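Local coordinates for protein BRIC1 (Synthetic construct, PDB 6FF6) that is a computationally designed repeat protein with a novel corrugated architecture built from packed alpha-helices, at residues Phe73-Met83 with Leu108-Tyr119. Sequence-based numbering, arbitrary orientation.
Sequences FTMLQYAVELM and LKDLMQRMLDYY
Leu76 and Met112 interlock the two antiparallel helices as knobs into holes, Leu76 entering among Met112, Met115, Leu116 and Tyr119, and Met112 among Leu76, Ala79, Val80 and Met83. Branched Leu76 suits its hole, sending CD1 to Met115 and CD2 to Leu116. The small methyl of Ala79 suits the close approach of the axes, 8.6 Å, and rests against Leu111 CD2. Met112, flexible and unbranched, bends at chi3 (71°) to bring CE within 3.5 Å of Val80 CG2, while Met83 SD lies against Leu108 CB. Toward the start of helix 74-92, Met115 SD touches Met75 CB at 3.5 Å. There the flat ring of Phe73, just before the helix, can lie over that of Tyr119 in an offset stack, centroids 4.6 Å apart and planes at 18°. Running in opposite directions, each side chain sets its CB over the other's ring face, giving two CH-pi contacts. Tyr119 carries a polar tip beyond the stack: Tyr119 OH accepts a nearly straight bond from Met75 N (2.8 Å, 166°), an amide of the first turn, and a weak one from Thr74 OG1. Within the four-helix bundle, Leu116 meets helix 23-42, Leu76, Val80 and Met83 meet helix 51-71, and Ala129 and Asp132 of the second subunit pack on Met75 and Met115.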
# COMPACT_ATOMS: atom_id res chain seq x y z
N PHE A 73 5.25 6.19 3.68
CA PHE A 73 5.33 6.72 2.31
C PHE A 73 6.79 6.62 1.83
O PHE A 73 7.54 7.60 1.81
CB PHE A 73 4.75 8.15 2.24
CG PHE A 73 3.31 8.32 2.68
CD1 PHE A 73 2.43 7.24 2.73
CD2 PHE A 73 2.81 9.58 3.02
CE1 PHE A 73 1.10 7.41 3.11
CE2 PHE A 73 1.48 9.75 3.41
CZ PHE A 73 0.64 8.66 3.44
N THR A 74 7.18 5.39 1.49
CA THR A 74 8.55 5.03 1.15
C THR A 74 9.11 5.74 -0.07
O THR A 74 10.25 6.20 -0.02
CB THR A 74 8.72 3.52 1.08
OG1 THR A 74 7.66 2.96 0.32
CG2 THR A 74 8.76 2.90 2.46
N MET A 75 8.31 5.88 -1.13
CA MET A 75 8.78 6.58 -2.33
C MET A 75 9.04 8.03 -2.01
O MET A 75 10.02 8.60 -2.48
CB MET A 75 7.73 6.48 -3.43
CG MET A 75 7.39 5.08 -3.81
SD MET A 75 8.56 4.53 -5.00
CE MET A 75 7.51 4.32 -6.35
N LEU A 76 8.18 8.63 -1.17
CA LEU A 76 8.32 10.02 -0.74
C LEU A 76 9.57 10.14 0.16
O LEU A 76 10.37 11.06 -0.04
CB LEU A 76 7.04 10.47 -0.03
CG LEU A 76 6.98 11.93 0.45
CD1 LEU A 76 7.20 12.88 -0.70
CD2 LEU A 76 5.68 12.20 1.11
N GLN A 77 9.73 9.20 1.13
CA GLN A 77 10.85 9.11 2.07
C GLN A 77 12.18 9.17 1.32
O GLN A 77 13.04 9.97 1.67
CB GLN A 77 10.78 7.78 2.84
CG GLN A 77 10.34 7.88 4.28
CD GLN A 77 10.07 6.51 4.88
OE1 GLN A 77 9.42 5.66 4.28
NE2 GLN A 77 10.56 6.28 6.09
N TYR A 78 12.31 8.35 0.27
CA TYR A 78 13.50 8.27 -0.55
C TYR A 78 13.77 9.56 -1.33
O TYR A 78 14.90 10.05 -1.33
CB TYR A 78 13.44 7.03 -1.44
CG TYR A 78 13.98 5.79 -0.74
CD1 TYR A 78 15.35 5.60 -0.57
CD2 TYR A 78 13.12 4.81 -0.24
CE1 TYR A 78 15.86 4.47 0.08
CE2 TYR A 78 13.61 3.67 0.40
CZ TYR A 78 14.98 3.51 0.57
OH TYR A 78 15.48 2.39 1.21
N ALA A 79 12.73 10.15 -1.91
CA ALA A 79 12.78 11.44 -2.62
C ALA A 79 13.20 12.58 -1.68
O ALA A 79 13.96 13.46 -2.09
CB ALA A 79 11.41 11.77 -3.23
N VAL A 80 12.73 12.56 -0.41
CA VAL A 80 13.06 13.57 0.59
C VAL A 80 14.49 13.39 1.07
O VAL A 80 15.22 14.38 1.14
CB VAL A 80 12.05 13.57 1.77
CG1 VAL A 80 12.43 14.60 2.80
CG2 VAL A 80 10.64 13.82 1.28
N GLU A 81 14.91 12.13 1.36
CA GLU A 81 16.29 11.82 1.80
C GLU A 81 17.29 12.39 0.79
O GLU A 81 18.30 12.96 1.17
CB GLU A 81 16.54 10.30 1.89
CG GLU A 81 15.88 9.55 3.04
CD GLU A 81 16.14 8.05 3.04
OE1 GLU A 81 17.32 7.67 2.86
OE2 GLU A 81 15.19 7.25 3.23
N LEU A 82 16.97 12.23 -0.49
CA LEU A 82 17.81 12.67 -1.58
C LEU A 82 17.94 14.15 -1.62
O LEU A 82 19.06 14.63 -1.69
CB LEU A 82 17.28 12.10 -2.89
CG LEU A 82 18.21 12.02 -4.07
CD1 LEU A 82 19.37 11.08 -3.81
CD2 LEU A 82 17.47 11.49 -5.24
N MET A 83 16.84 14.88 -1.48
CA MET A 83 16.94 16.33 -1.43
C MET A 83 17.69 16.78 -0.15
O MET A 83 18.59 17.60 -0.21
CB MET A 83 15.58 17.03 -1.55
CG MET A 83 15.74 18.55 -1.55
SD MET A 83 14.71 19.38 -2.74
CE MET A 83 15.36 20.92 -2.66
N LEU A 108 13.83 17.73 -7.74
CA LEU A 108 13.71 16.91 -6.53
C LEU A 108 12.47 17.33 -5.75
O LEU A 108 11.76 16.47 -5.23
CB LEU A 108 14.97 17.07 -5.65
CG LEU A 108 16.27 16.43 -6.20
CD1 LEU A 108 17.43 16.68 -5.30
CD2 LEU A 108 16.12 14.93 -6.33
N LYS A 109 12.21 18.66 -5.69
CA LYS A 109 11.02 19.26 -5.08
C LYS A 109 9.79 18.74 -5.87
O LYS A 109 8.80 18.35 -5.26
CB LYS A 109 11.07 20.81 -5.13
CG LYS A 109 9.83 21.49 -4.57
CD LYS A 109 8.82 21.96 -5.69
CE LYS A 109 7.38 21.90 -5.24
NZ LYS A 109 6.55 23.05 -5.69
N ASP A 110 9.86 18.72 -7.21
CA ASP A 110 8.74 18.23 -8.02
C ASP A 110 8.52 16.76 -7.82
O ASP A 110 7.35 16.33 -7.79
CB ASP A 110 8.98 18.50 -9.50
CG ASP A 110 8.91 19.96 -9.87
OD1 ASP A 110 8.22 20.74 -9.14
OD2 ASP A 110 9.54 20.34 -10.90
N LEU A 111 9.62 15.99 -7.65
CA LEU A 111 9.55 14.57 -7.36
C LEU A 111 8.83 14.35 -6.03
O LEU A 111 7.86 13.59 -6.00
CB LEU A 111 10.93 13.92 -7.34
CG LEU A 111 10.90 12.40 -7.15
CD1 LEU A 111 9.98 11.71 -8.22
CD2 LEU A 111 12.32 11.85 -7.04
N MET A 112 9.25 15.07 -4.97
CA MET A 112 8.57 15.08 -3.67
C MET A 112 7.05 15.38 -3.84
O MET A 112 6.22 14.73 -3.21
CB MET A 112 9.21 16.12 -2.76
CG MET A 112 10.52 15.68 -2.22
SD MET A 112 11.35 17.00 -1.31
CE MET A 112 10.34 17.11 0.12
N GLN A 113 6.70 16.36 -4.69
CA GLN A 113 5.31 16.70 -4.97
C GLN A 113 4.61 15.52 -5.65
O GLN A 113 3.51 15.16 -5.22
CB GLN A 113 5.22 17.96 -5.83
CG GLN A 113 3.78 18.40 -6.10
CD GLN A 113 3.09 18.90 -4.85
OE1 GLN A 113 3.47 19.93 -4.28
NE2 GLN A 113 2.06 18.18 -4.40
N ARG A 114 5.23 14.92 -6.67
CA ARG A 114 4.66 13.78 -7.42
C ARG A 114 4.44 12.55 -6.55
O ARG A 114 3.39 11.90 -6.67
CB ARG A 114 5.48 13.44 -8.68
CG ARG A 114 5.20 14.45 -9.82
CD ARG A 114 5.84 14.14 -11.17
NE ARG A 114 7.25 13.79 -11.03
CZ ARG A 114 8.28 14.56 -11.37
NH1 ARG A 114 8.06 15.76 -11.92
NH2 ARG A 114 9.52 14.14 -11.20
N MET A 115 5.40 12.27 -5.65
CA MET A 115 5.36 11.18 -4.68
C MET A 115 4.27 11.42 -3.65
O MET A 115 3.49 10.52 -3.34
CB MET A 115 6.74 10.95 -4.03
CG MET A 115 7.78 10.37 -5.01
SD MET A 115 7.21 8.87 -5.90
CE MET A 115 6.73 9.56 -7.52
N LEU A 116 4.15 12.65 -3.19
CA LEU A 116 3.12 13.03 -2.25
C LEU A 116 1.77 12.79 -2.88
O LEU A 116 0.93 12.16 -2.25
CB LEU A 116 3.26 14.50 -1.86
CG LEU A 116 2.33 15.01 -0.78
CD1 LEU A 116 2.63 14.37 0.58
CD2 LEU A 116 2.31 16.54 -0.74
N ASP A 117 1.59 13.21 -4.14
CA ASP A 117 0.35 13.04 -4.88
C ASP A 117 0.03 11.58 -5.18
O ASP A 117 -1.16 11.24 -5.30
CB ASP A 117 0.34 13.92 -6.13
CG ASP A 117 0.21 15.42 -5.80
OD1 ASP A 117 -0.36 15.75 -4.73
OD2 ASP A 117 0.67 16.25 -6.60
N TYR A 118 1.08 10.71 -5.29
CA TYR A 118 0.91 9.29 -5.49
C TYR A 118 0.16 8.74 -4.29
O TYR A 118 -0.92 8.17 -4.44
CB TYR A 118 2.28 8.59 -5.66
CG TYR A 118 2.22 7.08 -5.56
CD1 TYR A 118 1.60 6.32 -6.55
CD2 TYR A 118 2.70 6.42 -4.43
CE1 TYR A 118 1.49 4.93 -6.43
CE2 TYR A 118 2.59 5.03 -4.30
CZ TYR A 118 1.97 4.29 -5.30
OH TYR A 118 1.82 2.93 -5.18
N TYR A 119 0.70 8.98 -3.09
CA TYR A 119 0.15 8.55 -1.82
C TYR A 119 -1.14 9.22 -1.48
O TYR A 119 -1.97 8.61 -0.82
CB TYR A 119 1.17 8.70 -0.69
CG TYR A 119 2.35 7.77 -0.84
CD1 TYR A 119 2.22 6.41 -0.60
CD2 TYR A 119 3.58 8.24 -1.28
CE1 TYR A 119 3.30 5.53 -0.75
CE2 TYR A 119 4.67 7.37 -1.46
CZ TYR A 119 4.52 6.02 -1.18
OH TYR A 119 5.59 5.17 -1.30